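UDP-N-Acetylglucosamine 2-Epimerase (Thermus thermophilus, PDB 1V4V) probably catalyses the epimerisation of UDP-N-acetylglucosamine at C2 of its sugar, as a homodimer of two-domain, GT-B-fold chains. Local coordinates at residues P32-L37 with W363-G368; A123-G128 with P155-N160; L149-T154 with L355-G360; G170-G175 with G368-D373. All coordinates share one frame; numbering follows the deposited sequence.

Contact 1: residues P32-L37 with W363-G368; sequences PGLKPL and WRLGLG
Leu34 reaches from the start of strand 34-40 to two leucines, Leu365 and Leu367, that follow the last turn of helix 353-364. At CB the side chain is still turned aside from the 363-368 segment. CG stands anti to the carbonyl carbon (chi1 -68°) and carries the chain across, lying 3.6 Å from Leu367 CD1. The CD2 branch then makes the closest approach, 3.3 Å from Leu365 CD1, and also rests 3.5 Å from Leu367 CD1, both tight for methyl groups. The Leu34 and Leu367 side chains run past each other in opposite senses, whereas Leu365 meets Leu34 at a slant. Both partners sit where a Schellman motif ends the helix: Gly366, with positive phi, is its C-prime residue, and Gly366 N is hydrogen-bonded to Trp363 O at 3.0 Å. Leu367 CD1 also lies 3.5 Å from Gly33 O, and a side chain on Gly33 would crowd that same methyl. Nearer the surface, one water donates to Pro32 O (2.7 Å) and to Leu367 O (2.8 Å), joining the two backbones. Lys6 of the neighbouring strand 6-12 touches Leu34, Leu365 and Leu367 alike.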
# COMPACT_ATOMS: atom_id res chain seq x y z
N PRO A 32 24.45 -2.89 19.28
CA PRO A 32 25.14 -1.62 19.50
C PRO A 32 24.82 -0.58 18.43
O PRO A 32 24.87 -0.87 17.24
CB PRO A 32 26.61 -2.02 19.50
CG PRO A 32 26.58 -3.41 20.04
CD PRO A 32 25.42 -4.01 19.28
N GLY A 33 24.50 0.63 18.87
CA GLY A 33 24.18 1.69 17.94
C GLY A 33 22.69 1.84 17.70
O GLY A 33 22.26 2.76 17.01
N LEU A 34 21.91 0.92 18.26
CA LEU A 34 20.46 0.95 18.10
C LEU A 34 19.74 1.00 19.43
O LEU A 34 20.20 0.44 20.43
CB LEU A 34 19.97 -0.29 17.33
CG LEU A 34 20.34 -0.44 15.86
CD1 LEU A 34 19.79 -1.75 15.32
CD2 LEU A 34 19.79 0.74 15.08
N LYS A 35 18.60 1.69 19.44
CA LYS A 35 17.77 1.78 20.63
C LYS A 35 16.33 1.58 20.20
O LYS A 35 15.80 2.36 19.40
CB LYS A 35 17.93 3.14 21.31
CG LYS A 35 17.01 3.31 22.51
CD LYS A 35 17.44 4.46 23.41
CE LYS A 35 17.40 5.78 22.68
NZ LYS A 35 17.93 6.89 23.52
N PRO A 36 15.68 0.52 20.70
CA PRO A 36 14.29 0.27 20.33
C PRO A 36 13.34 1.08 21.20
O PRO A 36 13.62 1.35 22.37
CB PRO A 36 14.15 -1.23 20.56
CG PRO A 36 14.99 -1.43 21.80
CD PRO A 36 16.22 -0.57 21.53
N LEU A 37 12.22 1.50 20.61
CA LEU A 37 11.21 2.26 21.33
C LEU A 37 9.85 1.69 20.96
O LEU A 37 9.68 1.14 19.87
CB LEU A 37 11.26 3.74 20.95
CG LEU A 37 12.53 4.53 21.26
CD1 LEU A 37 12.40 5.91 20.65
CD2 LEU A 37 12.75 4.61 22.77
N TRP A 363 21.22 -3.69 9.42
CA TRP A 363 21.82 -3.70 8.09
C TRP A 363 21.34 -2.51 7.27
O TRP A 363 22.13 -1.85 6.59
CB TRP A 363 21.49 -5.01 7.38
CG TRP A 363 21.79 -5.01 5.92
CD1 TRP A 363 23.00 -4.78 5.33
CD2 TRP A 363 20.87 -5.26 4.86
NE1 TRP A 363 22.89 -4.87 3.97
CE2 TRP A 363 21.59 -5.16 3.65
CE3 TRP A 363 19.50 -5.55 4.81
CZ2 TRP A 363 20.99 -5.36 2.40
CZ3 TRP A 363 18.90 -5.74 3.57
CH2 TRP A 363 19.65 -5.65 2.38
N ARG A 364 20.04 -2.24 7.32
CA ARG A 364 19.47 -1.12 6.58
C ARG A 364 20.01 0.20 7.10
O ARG A 364 20.16 1.16 6.34
CB ARG A 364 17.94 -1.11 6.69
CG ARG A 364 17.24 -2.12 5.81
CD ARG A 364 17.70 -1.97 4.37
NE ARG A 364 16.65 -2.29 3.41
CZ ARG A 364 16.86 -2.47 2.11
NH1 ARG A 364 18.09 -2.37 1.62
NH2 ARG A 364 15.85 -2.76 1.31
N LEU A 365 20.30 0.25 8.40
CA LEU A 365 20.82 1.45 9.03
C LEU A 365 22.35 1.50 8.97
O LEU A 365 22.97 2.38 9.57
CB LEU A 365 20.35 1.52 10.49
CG LEU A 365 18.85 1.69 10.71
CD1 LEU A 365 18.53 1.58 12.18
CD2 LEU A 365 18.39 3.03 10.16
N GLY A 366 22.94 0.55 8.25
CA GLY A 366 24.39 0.51 8.11
C GLY A 366 25.15 0.21 9.38
O GLY A 366 26.24 0.74 9.60
N LEU A 367 24.59 -0.65 10.23
CA LEU A 367 25.23 -1.02 11.49
C LEU A 367 25.53 -2.51 11.54
O LEU A 367 25.61 -3.10 12.62
CB LEU A 367 24.33 -0.64 12.68
CG LEU A 367 24.08 0.84 12.95
CD1 LEU A 367 23.14 0.99 14.13
CD2 LEU A 367 25.40 1.55 13.22
N GLY A 368 25.70 -3.12 10.38
CA GLY A 368 25.99 -4.54 10.33
C GLY A 368 25.67 -5.16 8.98
O GLY A 368 25.04 -4.52 8.14
O HOH W 1 26.05 -2.44 15.34

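Contact 2: residues A123-G128 with P155-N160; sequences AGLRSG and PLAKAN
Ala123 O lies 3.5 Å from Ala157 CB, where the loop after strand 118-121 meets the helix after strand 149-152, two adjacent beta-to-helix connections of the N-terminal domain's parallel sheet. At Gly124 the backbones come very close: its CA is 3.6 Å from Ala157 O, and a CB here would clash with Ala157 CB. The positive phi of 114° also suits a residue with no side chain. The Gly124 carbonyl then takes the one direct hydrogen bond, from Asn160 ND2 at 2.8 Å (N-H...O 161°). The donor stands almost straight out from the C=O, and the oxygen lies in the amide plane. Leu125 begins by pointing away, yet its CD2 bends back to 4.3 Å from Ala157 CB. The aliphatic part of Arg126 passes Asn160 in the opposite direction, CG to CB 4.0 Å. Its bend at chi2 brings the guanidinium round to the backbone, where NH1 donates to Leu125 O at 2.9 Å, while NE and NH2 form salt bridges with Glu164 and Asp144. Water 2 accepts from Arg126 N and, weakly, from Asn160 ND2. A leucine in place of Asn160 would probably leave the Gly124 carbonyl without its donor, and water 2 without its weak second one. Close Gly-Ala packing thus probably limits how near loop and helix can come, and a single, nearly linear amide bond is consistent with holding them in register.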
# COMPACT_ATOMS: atom_id res chain seq x y z
N ALA A 123 5.36 -10.26 6.99
CA ALA A 123 4.75 -9.80 5.74
C ALA A 123 4.70 -10.83 4.61
O ALA A 123 5.52 -11.75 4.56
CB ALA A 123 5.49 -8.56 5.26
N GLY A 124 3.74 -10.66 3.71
CA GLY A 124 3.64 -11.56 2.57
C GLY A 124 2.44 -12.47 2.46
O GLY A 124 2.18 -13.02 1.39
N LEU A 125 1.70 -12.65 3.55
CA LEU A 125 0.52 -13.52 3.50
C LEU A 125 -0.57 -12.83 2.68
O LEU A 125 -0.85 -11.65 2.88
CB LEU A 125 0.03 -13.82 4.91
CG LEU A 125 1.10 -14.46 5.81
CD1 LEU A 125 0.48 -14.84 7.15
CD2 LEU A 125 1.69 -15.69 5.13
N ARG A 126 -1.16 -13.57 1.74
CA ARG A 126 -2.20 -13.01 0.88
C ARG A 126 -3.40 -13.93 0.67
O ARG A 126 -3.28 -15.15 0.75
CB ARG A 126 -1.60 -12.68 -0.49
CG ARG A 126 -0.51 -11.61 -0.48
CD ARG A 126 -1.09 -10.22 -0.28
NE ARG A 126 -0.06 -9.18 -0.38
CZ ARG A 126 0.69 -8.77 0.63
NH1 ARG A 126 0.54 -9.30 1.84
NH2 ARG A 126 1.60 -7.83 0.44
N SER A 127 -4.55 -13.32 0.40
CA SER A 127 -5.77 -14.06 0.14
C SER A 127 -6.03 -13.99 -1.36
O SER A 127 -6.72 -14.83 -1.93
CB SER A 127 -6.95 -13.42 0.87
OG SER A 127 -7.31 -12.19 0.27
N GLY A 128 -5.46 -12.96 -1.99
CA GLY A 128 -5.63 -12.77 -3.42
C GLY A 128 -6.99 -12.17 -3.73
O GLY A 128 -7.40 -12.12 -4.89
N PRO A 155 8.85 -18.94 2.55
CA PRO A 155 9.28 -18.75 1.16
C PRO A 155 8.06 -18.35 0.32
O PRO A 155 8.17 -17.56 -0.61
CB PRO A 155 9.82 -20.13 0.78
CG PRO A 155 10.39 -20.62 2.08
CD PRO A 155 9.30 -20.26 3.06
N LEU A 156 6.90 -18.90 0.67
CA LEU A 156 5.67 -18.60 -0.04
C LEU A 156 5.32 -17.12 0.11
O LEU A 156 4.89 -16.46 -0.84
CB LEU A 156 4.52 -19.45 0.49
CG LEU A 156 3.13 -19.12 -0.07
CD1 LEU A 156 3.12 -19.31 -1.58
CD2 LEU A 156 2.09 -20.01 0.59
N ALA A 157 5.49 -16.60 1.32
CA ALA A 157 5.20 -15.19 1.58
C ALA A 157 6.13 -14.33 0.72
O ALA A 157 5.70 -13.32 0.15
CB ALA A 157 5.40 -14.87 3.06
N LYS A 158 7.39 -14.74 0.61
CA LYS A 158 8.36 -14.02 -0.20
C LYS A 158 7.91 -14.05 -1.66
O LYS A 158 8.00 -13.05 -2.36
CB LYS A 158 9.75 -14.64 -0.07
CG LYS A 158 10.78 -14.05 -1.03
CD LYS A 158 12.17 -14.64 -0.84
CE LYS A 158 13.15 -14.07 -1.87
NZ LYS A 158 14.54 -14.57 -1.69
N ALA A 159 7.43 -15.21 -2.09
CA ALA A 159 6.97 -15.37 -3.47
C ALA A 159 5.81 -14.42 -3.75
O ALA A 159 5.69 -13.89 -4.86
CB ALA A 159 6.55 -16.80 -3.73
N ASN A 160 4.95 -14.20 -2.76
CA ASN A 160 3.82 -13.29 -2.93
C ASN A 160 4.31 -11.85 -3.09
O ASN A 160 3.84 -11.11 -3.95
CB ASN A 160 2.87 -13.35 -1.73
CG ASN A 160 2.08 -14.64 -1.66
OD1 ASN A 160 1.85 -15.29 -2.68
ND2 ASN A 160 1.65 -15.02 -0.46
O HOH W 2 -0.28 -16.42 1.84

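Contact 3: residues L149-T154 with L355-G360; sequences LDFAPT and LMVARG
The Phe151 ring has Val357 CG1 over the centre of one face, 3.7 Å from the centroid and only 9° off the ring normal, a well-aligned CH-pi contact. At the edge, close to the ring plane, lies Gly360 CA, 4.2 Å from CE1. On the face that carries CG1, the helix backbone also overhangs the rim: Val357 CA is 3.6 Å from Phe151 CE1, and Val357 O lies obliquely as near to CZ. Val357 holds CG1 anti to its own nitrogen (chi1 170°), which brings this methyl over the middle of the ring and leaves CG2 beside Phe151 CD1, 3.8 Å away. A turn further on, Gly360 leaves the room the ring needs: a CB there would clash with Phe151 CE1 and press on Leu149 CD2. Leu149, two residues before Phe151 and on the same side of the strand, lays CD2 3.5 Å from Gly360 O. Strand 149-152 and this part of helix 353-364 run almost antiparallel, their axes 9.9 Å apart. In GT-B folds the C-terminal helix typically returns to pack on the N-terminal domain, and here it lies against that domain's parallel sheet. Leu96 and Thr174 also touch Phe151, and Val24 of helix 15-29 touches Val357. Trimming Phe151 to an alanine would probably open a gap beside Gly360 and leave Val357 CG1 without the surface it rests on. No hydrogen bond links strand and helix, so the fit depends on shape and dispersion: a flat ring pressed to a helix that has a glycine where the ring's edge arrives.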
# COMPACT_ATOMS: atom_id res chain seq x y z
N LEU A 149 11.88 -2.78 4.07
CA LEU A 149 12.28 -4.16 4.27
C LEU A 149 11.09 -4.99 4.73
O LEU A 149 10.42 -4.65 5.71
CB LEU A 149 13.41 -4.24 5.30
CG LEU A 149 14.05 -5.61 5.56
CD1 LEU A 149 14.45 -6.26 4.25
CD2 LEU A 149 15.27 -5.43 6.47
N ASP A 150 10.81 -6.07 4.01
CA ASP A 150 9.72 -6.97 4.36
C ASP A 150 10.32 -8.22 4.98
O ASP A 150 11.24 -8.82 4.41
CB ASP A 150 8.93 -7.39 3.11
CG ASP A 150 7.88 -6.37 2.72
OD1 ASP A 150 7.72 -6.12 1.52
OD2 ASP A 150 7.21 -5.83 3.63
N PHE A 151 9.81 -8.59 6.15
CA PHE A 151 10.29 -9.78 6.85
C PHE A 151 9.23 -10.86 6.63
O PHE A 151 8.21 -10.88 7.32
CB PHE A 151 10.46 -9.46 8.33
CG PHE A 151 11.44 -8.35 8.59
CD1 PHE A 151 12.81 -8.59 8.57
CD2 PHE A 151 11.00 -7.06 8.84
CE1 PHE A 151 13.73 -7.56 8.79
CE2 PHE A 151 11.90 -6.02 9.07
CZ PHE A 151 13.27 -6.27 9.04
N ALA A 152 9.47 -11.72 5.65
CA ALA A 152 8.54 -12.79 5.31
C ALA A 152 8.72 -14.02 6.18
O ALA A 152 9.83 -14.49 6.38
CB ALA A 152 8.70 -13.17 3.84
N PRO A 153 7.62 -14.57 6.71
CA PRO A 153 7.71 -15.75 7.56
C PRO A 153 8.06 -17.03 6.80
O PRO A 153 8.69 -17.93 7.35
CB PRO A 153 6.33 -15.82 8.21
CG PRO A 153 5.44 -15.29 7.11
CD PRO A 153 6.22 -14.09 6.62
N THR A 154 7.68 -17.08 5.53
CA THR A 154 7.92 -18.27 4.70
C THR A 154 8.34 -17.94 3.28
O THR A 154 8.21 -16.80 2.83
CB THR A 154 6.63 -19.11 4.57
OG1 THR A 154 5.65 -18.34 3.87
CG2 THR A 154 6.09 -19.49 5.94
N LEU A 355 15.84 -12.04 16.14
CA LEU A 355 17.22 -11.62 15.96
C LEU A 355 17.48 -11.27 14.50
O LEU A 355 18.20 -10.33 14.20
CB LEU A 355 18.18 -12.72 16.41
CG LEU A 355 19.68 -12.39 16.32
CD1 LEU A 355 19.99 -11.14 17.12
CD2 LEU A 355 20.48 -13.58 16.84
N MSE A 356 16.89 -12.05 13.59
CA MSE A 356 17.07 -11.79 12.16
C MSE A 356 16.40 -10.48 11.75
O MSE A 356 16.95 -9.73 10.94
CB MSE A 356 16.52 -12.95 11.33
CG MSE A 356 17.46 -14.14 11.25
SE MSE A 356 16.80 -15.49 10.04
CE MSE A 356 16.49 -14.31 8.52
N VAL A 357 15.22 -10.21 12.30
CA VAL A 357 14.52 -8.97 11.99
C VAL A 357 15.39 -7.82 12.48
O VAL A 357 15.64 -6.85 11.75
CB VAL A 357 13.14 -8.89 12.69
CG1 VAL A 357 12.54 -7.49 12.55
CG2 VAL A 357 12.20 -9.92 12.08
N ALA A 358 15.88 -7.94 13.71
CA ALA A 358 16.74 -6.91 14.31
C ALA A 358 17.99 -6.67 13.48
O ALA A 358 18.39 -5.53 13.26
CB ALA A 358 17.12 -7.32 15.74
N ARG A 359 18.61 -7.75 13.02
CA ARG A 359 19.82 -7.64 12.22
C ARG A 359 19.49 -7.07 10.84
O ARG A 359 20.32 -6.41 10.22
CB ARG A 359 20.50 -9.00 12.09
CG ARG A 359 21.18 -9.45 13.38
CD ARG A 359 21.73 -10.86 13.28
NE ARG A 359 22.51 -11.22 14.47
CZ ARG A 359 22.98 -12.43 14.72
NH1 ARG A 359 22.76 -13.43 13.87
NH2 ARG A 359 23.69 -12.66 15.82
N GLY A 360 18.28 -7.34 10.36
CA GLY A 360 17.88 -6.82 9.07
C GLY A 360 17.79 -5.30 9.15
O GLY A 360 18.20 -4.61 8.22

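Contact 4: residues G170-G175 with G368-D373; sequences GILVTG and GPRPED
Strand 171-173 is the outermost strand at one end of the seven-stranded parallel sheet of the N-terminal domain, and the C-terminal tail after helix 353-364 runs along it. Val173 N donates to Asp373 OD1 at 2.9 Å, meeting the oxygen from well above the carboxylate plane (59° out of it). Arg370 NH1 reaches the same OD1 from the opposite face at 3.1 Å, forming a salt bridge within the tail, so in this conformer, one of two deposited, two donors grip the oxygen; its very short approach to Leu172 CD1 is doubtful. Leu172 lies under the guanidinium: CD1 is 3.3 Å from its plane, offset toward the rim, while CD2 packs 3.7 Å from Pro371 CG, those two side chains crossing at about a right angle. The Arg370 chain is extended from CG to NE, which carries NH1 to within 3.5 Å of Ile171 O, a weak bond near the guanidinium plane. Water 5 bridges the same two residues, accepting from Arg370 NE at 2.6 Å and lying within donating distance of Ile171 O. Further along, Val173 CB rests 3.9 Å from Asp373 CB, and Val173 also shares a backbone hydrogen bond with Trp374. On its other edge the strand is hydrogen-bonded to Asp150 and Ala152 of strand 149-152. Ile171 packs on helix 155-162, Leu172 on Met356 of helix 353-364, and Arg370 and Pro371 on Trp363 and Arg359 of that same helix.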
# COMPACT_ATOMS: atom_id res chain seq x y z
N GLY A 170 14.88 -6.28 -0.91
CA GLY A 170 13.96 -5.73 0.06
C GLY A 170 13.16 -6.77 0.83
O GLY A 170 12.22 -6.43 1.54
N ILE A 171 13.53 -8.05 0.67
CA ILE A 171 12.82 -9.12 1.37
C ILE A 171 13.79 -10.04 2.10
O ILE A 171 14.82 -10.43 1.55
CB ILE A 171 12.02 -10.00 0.38
CG1 ILE A 171 11.07 -9.13 -0.44
CG2 ILE A 171 11.24 -11.07 1.16
CD1 ILE A 171 10.45 -9.86 -1.61
N LEU A 172 13.45 -10.39 3.33
CA LEU A 172 14.25 -11.28 4.16
C LEU A 172 13.32 -12.35 4.72
O LEU A 172 12.30 -12.02 5.33
CB LEU A 172 14.90 -10.51 5.32
CG LEU A 172 15.73 -11.32 6.32
CD1 LEU A 172 17.01 -11.80 5.65
CD2 LEU A 172 16.09 -10.44 7.52
N VAL A 173 13.63 -13.62 4.50
CA VAL A 173 12.80 -14.71 5.04
C VAL A 173 13.32 -14.95 6.45
O VAL A 173 14.47 -15.35 6.63
CB VAL A 173 12.93 -15.99 4.20
CG1 VAL A 173 12.10 -17.10 4.81
CG2 VAL A 173 12.46 -15.73 2.78
N THR A 174 12.47 -14.72 7.44
CA THR A 174 12.88 -14.83 8.83
C THR A 174 12.30 -15.98 9.64
O THR A 174 12.86 -16.36 10.67
CB THR A 174 12.52 -13.55 9.59
OG1 THR A 174 11.09 -13.41 9.62
CG2 THR A 174 13.12 -12.33 8.90
N GLY A 175 11.19 -16.54 9.19
CA GLY A 175 10.53 -17.58 9.96
C GLY A 175 9.61 -16.77 10.87
O GLY A 175 9.61 -15.54 10.79
N GLY A 368 25.70 -3.12 10.38
CA GLY A 368 25.99 -4.54 10.33
C GLY A 368 25.67 -5.16 8.98
O GLY A 368 25.04 -4.52 8.14
N PRO A 369 26.08 -6.41 8.75
CA PRO A 369 25.83 -7.13 7.49
C PRO A 369 24.42 -7.73 7.41
O PRO A 369 23.74 -7.86 8.43
CB PRO A 369 26.91 -8.20 7.51
CG PRO A 369 26.97 -8.56 8.95
CD PRO A 369 26.94 -7.21 9.64
N ARG A 370 24.00 -8.07 6.20
CA ARG A 370 22.68 -8.66 6.00
C ARG A 370 22.65 -10.10 6.51
O ARG A 370 23.45 -10.93 6.09
CB ARG A 370 22.31 -8.67 4.51
CG ARG A 370 20.97 -9.35 4.20
CD ARG A 370 20.71 -9.41 2.70
NE ARG A 370 19.43 -10.03 2.37
CZ ARG A 370 19.11 -11.29 2.64
NH1 ARG A 370 17.92 -11.77 2.30
NH2 ARG A 370 19.97 -12.09 3.26
N PRO A 371 21.73 -10.40 7.43
CA PRO A 371 21.64 -11.76 7.98
C PRO A 371 21.20 -12.72 6.88
O PRO A 371 20.65 -12.31 5.87
CB PRO A 371 20.59 -11.62 9.08
CG PRO A 371 19.67 -10.58 8.52
CD PRO A 371 20.64 -9.55 7.96
N GLU A 372 21.46 -14.01 7.09
CA GLU A 372 21.07 -15.02 6.11
C GLU A 372 19.62 -15.41 6.37
O GLU A 372 19.16 -15.41 7.51
CB GLU A 372 21.97 -16.25 6.22
CG GLU A 372 23.45 -15.96 6.00
CD GLU A 372 24.30 -17.21 5.98
OE1 GLU A 372 24.26 -17.98 6.97
OE2 GLU A 372 25.01 -17.43 4.97
N ASP A 373 18.90 -15.75 5.31
CA ASP A 373 17.49 -16.14 5.41
C ASP A 373 17.31 -17.47 6.14
O ASP A 373 18.13 -18.38 6.02
CB ASP A 373 16.86 -16.28 4.02
CG ASP A 373 16.79 -14.97 3.27
OD1 ASP A 373 16.43 -13.95 3.89
OD2 ASP A 373 17.07 -14.97 2.06
O HOH W 3 14.86 -13.19 0.93
O HOH W 4 16.71 -11.29 -0.73
O HOH W 5 17.38 -9.19 1.00

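Contacts 1, 3 and 4 follow the C-terminal part of the chain across one parallel sheet. Helix 353-364 serves contact 3 by its middle and contact 1 by the residues just past its end; the tail then continues into contact 4, which shares Gly368 with contact 1. Contacts 3 and 4 lie on adjacent strands, their centres about 5 Å apart, and the Ala152 O and Thr174 N pair at 2.9 Å probably links them. Contact 1 is centred about 14 Å from each. Contact 2 is about 14 Å from contact 3 between centres; Ala123 N, 2.9 Å from Phe151 O, probably joins them. An acetic acid molecule, probably from the crystallisation liquor, lies about 4 Å from the Leu365 side chain.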